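Long-range contacts in glycoside Hydrolase (Bacteroides uniformis, PDB 5T99), which probably hydrolyses galactose-containing oligosaccharides from agarose as a family 2 glycoside hydrolase, and binds the inhibitor galacto-isofagomine: residues N218-I223 with K271-D276; N214-I219 with N235-V240. All blocks are in the same frame, centred on the assembly; numbering follows the deposited sequence.

Interaction 1: residues N218-I223 with K271-D276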
loop_
_atom_site.group_PDB
_atom_site.type_symbol
_atom_site.label_atom_id
_atom_site.label_comp_id
_atom_site.label_asym_id
_atom_site.label_seq_id
_atom_site.Cartn_x
_atom_site.Cartn_y
_atom_site.Cartn_z
ATOM N N ASN A 218 -38.099 0.446 7.462
ATOM C CA ASN A 218 -37.422 1.143 8.553
ATOM C C ASN A 218 -35.936 0.815 8.558
ATOM O O ASN A 218 -35.534 -0.281 8.187
ATOM C CB ASN A 218 -38.064 0.810 9.910
ATOM C CG ASN A 218 -39.417 1.486 10.099
ATOM O OD1 ASN A 218 -39.688 2.541 9.534
ATOM N ND2 ASN A 218 -40.271 0.877 10.906
ATOM N N ILE A 219 -35.139 1.790 8.976
ATOM C CA ILE A 219 -33.691 1.671 9.006
ATOM C C ILE A 219 -33.232 1.998 10.413
ATOM O O ILE A 219 -33.621 3.029 10.946
ATOM C CB ILE A 219 -33.018 2.664 8.034
ATOM C CG1 ILE A 219 -33.501 2.434 6.596
ATOM C CG2 ILE A 219 -31.494 2.549 8.098
ATOM C CD1 ILE A 219 -33.291 3.625 5.687
ATOM N N ARG A 220 -32.410 1.125 10.998
ATOM C CA ARG A 220 -31.815 1.364 12.304
ATOM C C ARG A 220 -30.299 1.367 12.211
ATOM O O ARG A 220 -29.677 0.316 12.014
ATOM C CB ARG A 220 -32.253 0.309 13.306
ATOM C CG ARG A 220 -31.857 0.643 14.731
ATOM C CD ARG A 220 -32.073 -0.533 15.658
ATOM N NE ARG A 220 -33.479 -0.937 15.676
ATOM C CZ ARG A 220 -33.934 -2.092 16.166
ATOM N NH1 ARG A 220 -33.105 -2.986 16.702
ATOM N NH2 ARG A 220 -35.237 -2.352 16.118
ATOM N N HIS A 221 -29.723 2.556 12.390
ATOM C CA HIS A 221 -28.272 2.746 12.447
ATOM C C HIS A 221 -27.767 2.660 13.879
ATOM O O HIS A 221 -28.067 3.546 14.680
ATOM C CB HIS A 221 -27.891 4.120 11.899
ATOM C CG HIS A 221 -28.219 4.307 10.458
ATOM N ND1 HIS A 221 -27.724 3.482 9.472
ATOM C CD2 HIS A 221 -28.966 5.246 9.830
ATOM C CE1 HIS A 221 -28.171 3.890 8.299
ATOM N NE2 HIS A 221 -28.926 4.962 8.487
ATOM N N SER A 222 -26.991 1.619 14.182
ATOM C CA SER A 222 -26.276 1.507 15.456
ATOM C C SER A 222 -24.797 1.891 15.288
ATOM O O SER A 222 -24.055 1.240 14.530
ATOM C CB SER A 222 -26.391 0.088 16.014
ATOM O OG SER A 222 -27.743 -0.233 16.268
ATOM N N ILE A 223 -24.390 2.951 15.992
ATOM C CA ILE A 223 -23.016 3.429 15.981
ATOM C C ILE A 223 -22.299 2.815 17.157
ATOM O O ILE A 223 -22.666 3.043 18.305
ATOM C CB ILE A 223 -22.935 4.960 16.017
ATOM C CG1 ILE A 223 -23.492 5.504 14.696
ATOM C CG2 ILE A 223 -21.490 5.412 16.203
ATOM C CD1 ILE A 223 -23.667 6.999 14.651
ATOM N N LYS A 271 -23.504 -0.243 12.253
ATOM C CA LYS A 271 -24.356 -1.378 11.897
ATOM C C LYS A 271 -25.678 -0.818 11.410
ATOM O O LYS A 271 -26.371 -0.124 12.156
ATOM C CB LYS A 271 -24.558 -2.258 13.124
ATOM C CG LYS A 271 -25.476 -3.484 12.992
ATOM C CD LYS A 271 -25.933 -3.926 14.393
ATOM C CE LYS A 271 -25.880 -5.425 14.601
ATOM N NZ LYS A 271 -25.902 -5.778 16.054
ATOM N N THR A 272 -26.024 -1.102 10.163
ATOM C CA THR A 272 -27.278 -0.634 9.570
ATOM C C THR A 272 -28.200 -1.835 9.333
ATOM O O THR A 272 -27.835 -2.773 8.615
ATOM C CB THR A 272 -27.029 0.136 8.243
ATOM O OG1 THR A 272 -26.245 1.304 8.509
ATOM C CG2 THR A 272 -28.340 0.564 7.583
ATOM N N GLU A 273 -29.389 -1.789 9.930
ATOM C CA GLU A 273 -30.381 -2.863 9.848
ATOM C C GLU A 273 -31.585 -2.337 9.084
ATOM O O GLU A 273 -32.034 -1.214 9.334
ATOM C CB GLU A 273 -30.777 -3.330 11.256
ATOM C CG GLU A 273 -29.691 -4.182 11.915
ATOM C CD GLU A 273 -29.834 -4.350 13.425
ATOM O OE1 GLU A 273 -30.434 -3.489 14.100
ATOM O OE2 GLU A 273 -29.305 -5.347 13.957
ATOM N N ILE A 274 -32.071 -3.122 8.123
ATOM C CA ILE A 274 -33.282 -2.794 7.379
ATOM C C ILE A 274 -34.439 -3.639 7.906
ATOM O O ILE A 274 -34.266 -4.845 8.141
ATOM C CB ILE A 274 -33.095 -3.071 5.874
ATOM C CG1 ILE A 274 -31.850 -2.342 5.346
ATOM C CG2 ILE A 274 -34.345 -2.684 5.089
ATOM C CD1 ILE A 274 -31.879 -0.840 5.519
ATOM N N TYR A 275 -35.613 -3.023 8.079
ATOM C CA TYR A 275 -36.809 -3.747 8.532
ATOM C C TYR A 275 -37.973 -3.555 7.593
ATOM O O TYR A 275 -38.196 -2.450 7.092
ATOM C CB TYR A 275 -37.243 -3.336 9.938
ATOM C CG TYR A 275 -36.223 -3.650 10.986
ATOM C CD1 TYR A 275 -36.260 -4.853 11.692
ATOM C CD2 TYR A 275 -35.203 -2.746 11.272
ATOM C CE1 TYR A 275 -35.309 -5.138 12.651
ATOM C CE2 TYR A 275 -34.254 -3.024 12.222
ATOM C CZ TYR A 275 -34.299 -4.211 12.907
ATOM O OH TYR A 275 -33.327 -4.460 13.850
ATOM N N ASP A 276 -38.710 -4.651 7.386
ATOM C CA ASP A 276 -39.994 -4.658 6.693
ATOM C C ASP A 276 -41.023 -5.007 7.762
ATOM O O ASP A 276 -41.168 -6.178 8.138
ATOM C CB ASP A 276 -39.983 -5.695 5.558
ATOM C CG ASP A 276 -41.222 -5.627 4.669
ATOM O OD1 ASP A 276 -42.105 -4.770 4.907
ATOM O OD2 ASP A 276 -41.303 -6.442 3.715
HETATM O O HOH W 1 -30.206 -4.120 16.705
#

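Interaction 2: residues N214-I219 with N235-V240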
loop_
_atom_site.group_PDB
_atom_site.type_symbol
_atom_site.label_atom_id
_atom_site.label_comp_id
_atom_site.label_asym_id
_atom_site.label_seq_id
_atom_site.Cartn_x
_atom_site.Cartn_y
_atom_site.Cartn_z
ATOM N N ASN A 214 -44.625 -2.573 -3.639
ATOM C CA ASN A 214 -44.164 -1.307 -3.056
ATOM C C ASN A 214 -44.063 -1.456 -1.542
ATOM O O ASN A 214 -44.910 -2.104 -0.940
ATOM C CB ASN A 214 -45.142 -0.165 -3.374
ATOM C CG ASN A 214 -45.163 0.210 -4.859
ATOM O OD1 ASN A 214 -44.481 -0.388 -5.689
ATOM N ND2 ASN A 214 -45.960 1.212 -5.194
ATOM N N GLY A 215 -43.037 -0.861 -0.936
ATOM C CA GLY A 215 -42.868 -0.907 0.517
ATOM C C GLY A 215 -42.304 0.364 1.134
ATOM O O GLY A 215 -41.657 1.171 0.453
ATOM N N LYS A 216 -42.595 0.535 2.428
ATOM C CA LYS A 216 -41.937 1.505 3.290
ATOM C C LYS A 216 -41.136 0.700 4.314
ATOM O O LYS A 216 -41.690 -0.147 5.005
ATOM C CB LYS A 216 -42.960 2.409 3.989
ATOM C CG LYS A 216 -42.330 3.434 4.942
ATOM C CD LYS A 216 -43.030 4.800 4.949
ATOM C CE LYS A 216 -44.133 4.914 6.000
ATOM N NZ LYS A 216 -43.604 5.190 7.369
ATOM N N PHE A 217 -39.833 0.966 4.399
ATOM C CA PHE A 217 -38.920 0.148 5.204
ATOM C C PHE A 217 -38.231 0.994 6.256
ATOM O O PHE A 217 -37.842 2.129 5.982
ATOM C CB PHE A 217 -37.896 -0.528 4.303
ATOM C CG PHE A 217 -38.511 -1.246 3.129
ATOM C CD1 PHE A 217 -39.224 -2.420 3.314
ATOM C CD2 PHE A 217 -38.402 -0.734 1.842
ATOM C CE1 PHE A 217 -39.799 -3.082 2.241
ATOM C CE2 PHE A 217 -38.982 -1.390 0.762
ATOM C CZ PHE A 217 -39.676 -2.567 0.966
ATOM N N ASN A 218 -38.099 0.446 7.462
ATOM C CA ASN A 218 -37.422 1.143 8.553
ATOM C C ASN A 218 -35.936 0.815 8.558
ATOM O O ASN A 218 -35.534 -0.281 8.187
ATOM C CB ASN A 218 -38.064 0.810 9.910
ATOM C CG ASN A 218 -39.417 1.486 10.099
ATOM O OD1 ASN A 218 -39.688 2.541 9.534
ATOM N ND2 ASN A 218 -40.271 0.877 10.906
ATOM N N ILE A 219 -35.139 1.790 8.976
ATOM C CA ILE A 219 -33.691 1.671 9.006
ATOM C C ILE A 219 -33.232 1.998 10.413
ATOM O O ILE A 219 -33.621 3.029 10.946
ATOM C CB ILE A 219 -33.018 2.664 8.034
ATOM C CG1 ILE A 219 -33.501 2.434 6.596
ATOM C CG2 ILE A 219 -31.494 2.549 8.098
ATOM C CD1 ILE A 219 -33.291 3.625 5.687
ATOM N N ASN A 235 -32.559 6.393 13.707
ATOM C CA ASN A 235 -33.607 5.792 12.923
ATOM C C ASN A 235 -33.889 6.623 11.669
ATOM O O ASN A 235 -33.745 7.861 11.658
ATOM C CB ASN A 235 -34.867 5.608 13.770
ATOM C CG ASN A 235 -34.787 4.375 14.656
ATOM O OD1 ASN A 235 -34.847 3.244 14.167
ATOM N ND2 ASN A 235 -34.634 4.584 15.957
ATOM N N ASP A 236 -34.274 5.923 10.613
ATOM C CA ASP A 236 -34.621 6.542 9.343
ATOM C C ASP A 236 -35.614 5.612 8.660
ATOM O O ASP A 236 -35.956 4.568 9.218
ATOM C CB ASP A 236 -33.343 6.756 8.505
ATOM C CG ASP A 236 -33.522 7.759 7.379
ATOM O OD1 ASP A 236 -34.587 8.425 7.329
ATOM O OD2 ASP A 236 -32.593 7.870 6.529
ATOM N N ASN A 237 -36.115 6.002 7.496
ATOM C CA ASN A 237 -36.916 5.113 6.682
ATOM C C ASN A 237 -36.913 5.548 5.233
ATOM O O ASN A 237 -36.548 6.683 4.911
ATOM C CB ASN A 237 -38.356 5.052 7.202
ATOM C CG ASN A 237 -38.998 6.420 7.294
ATOM O OD1 ASN A 237 -39.414 6.994 6.291
ATOM N ND2 ASN A 237 -39.052 6.962 8.499
ATOM N N VAL A 238 -37.351 4.644 4.364
ATOM C CA VAL A 238 -37.401 4.925 2.939
ATOM C C VAL A 238 -38.535 4.158 2.254
ATOM O O VAL A 238 -38.752 2.984 2.533
ATOM C CB VAL A 238 -36.028 4.629 2.298
ATOM C CG1 VAL A 238 -35.692 3.142 2.363
ATOM C CG2 VAL A 238 -35.968 5.159 0.871
ATOM N N GLU A 239 -39.280 4.855 1.394
ATOM C CA GLU A 239 -40.240 4.231 0.474
ATOM C C GLU A 239 -39.539 3.880 -0.832
ATOM O O GLU A 239 -38.934 4.737 -1.466
ATOM C CB GLU A 239 -41.406 5.167 0.147
ATOM C CG GLU A 239 -42.433 5.335 1.258
ATOM C CD GLU A 239 -43.846 5.552 0.724
ATOM O OE1 GLU A 239 -44.381 6.671 0.899
ATOM O OE2 GLU A 239 -44.410 4.604 0.121
ATOM N N VAL A 240 -39.637 2.618 -1.227
ATOM C CA VAL A 240 -39.063 2.143 -2.472
ATOM C C VAL A 240 -40.114 1.312 -3.190
ATOM O O VAL A 240 -40.657 0.364 -2.619
ATOM C CB VAL A 240 -37.815 1.275 -2.217
ATOM C CG1 VAL A 240 -37.043 1.054 -3.508
ATOM C CG2 VAL A 240 -36.918 1.903 -1.148
#

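Interaction 1: residues N218-I223 with K271-D276
R220 sets one face of its guanidinium against the hydroxyl end of Y275, the two planes 29° apart, with Y275 OH above that face and 3.2 Å from R220 NH1. The angle at this N-H is too poor for a hydrogen bond, so the pair is in packing contact only. R220 CG stands anti to the backbone N (chi1 -170°) and the chain bends at chi3, which brings the group to the hydroxyl end of Y275. E273 OE1 lies 3.8 Å from R220 NH1, well out of the guanidinium plane: a long salt bridge of charge alone. A water bridges the two, donating to E273 OE1 at 2.7 Å and accepting weakly from R220 NH1. An alanine in place of R220 would probably cost the E273 carboxylate a nearby positive charge and uncover the Y275 hydroxyl end. On the other face of the sheet, H221 ND1 and T272 OG1 share a hydrogen bond of 2.8 Å, the hydroxyl in the imidazole plane, while I219 CG2 sits over one ring face. I219 CG1 packs on I274 CD1 at 3.8 Å. Backbone bonds at N218-Y275, R220-E273 and S222-K271, with strands 163° apart, make an antiparallel pairing, consistent with the immunoglobulin-like beta-sandwich domain of family 2 glycoside hydrolases.

Interaction 2: residues N214-I219 with N235-V240
The carbonyl oxygen of V240 accepts two hydrogen bonds, one from G215 N at 3.2 Å and one from N209 ND2 of strand 198-209. At the far end of the pairing, I219 O takes a hydrogen bond from D236 N at 3.0 Å and a CA-H...O contact from N235 CA at 3.4 Å. The return bond, I219 N to D236 O, is less regular, its donor standing 45° above the carbonyl plane. F217 and V238 are likewise doubly bonded, and the strand directions differ by 159°, which establishes an antiparallel ladder. On the face shared by F217, I219, V238 and V240, the contacts are mostly apolar: F217 CE2 reaches V240 CB at 4.2 Å, the two side chains crossing at about a right angle, and I219 CD1 touches V238 CG1 at 4.1 Å. D236 ends this face, its CB against I219 CB and its OD2 bonded to T248. G215 C lies over one face of the F217 ring, toward its rim. The other face is polar at its ends but is joined through carbon: K216 CD lies 3.8 Å from E239 CG, whereas their charged ends are not in contact. N237 CB packs 3.7 Å from N218 OD1. The two strands form the hairpin 215-224/230-240; T248 belongs to strand 245-255, strand 198-209 packs V207 against V238, and strand 268-276 lies along the other edge of strand 215-224.

Overall arrangement
Interactions 1 and 2 have centres about 10 Å apart and share N218 and I219. Strand 215-224 is central to both: it pairs with 230-240 on one edge and 268-276 on the other, within a four-stranded antiparallel sheet ordered 230-240, 215-224, 268-276, 279-288. Along the chain the hairpin partner comes first and the 268-276 partner later, after strand 245-255. The two contacts also touch directly, F217 CB lying 3.4 Å from Y275 O. Their centres are about 33 and 39 Å from the chain centre; together they join three of the four strands of this sheet, which is separate from the barrel strands.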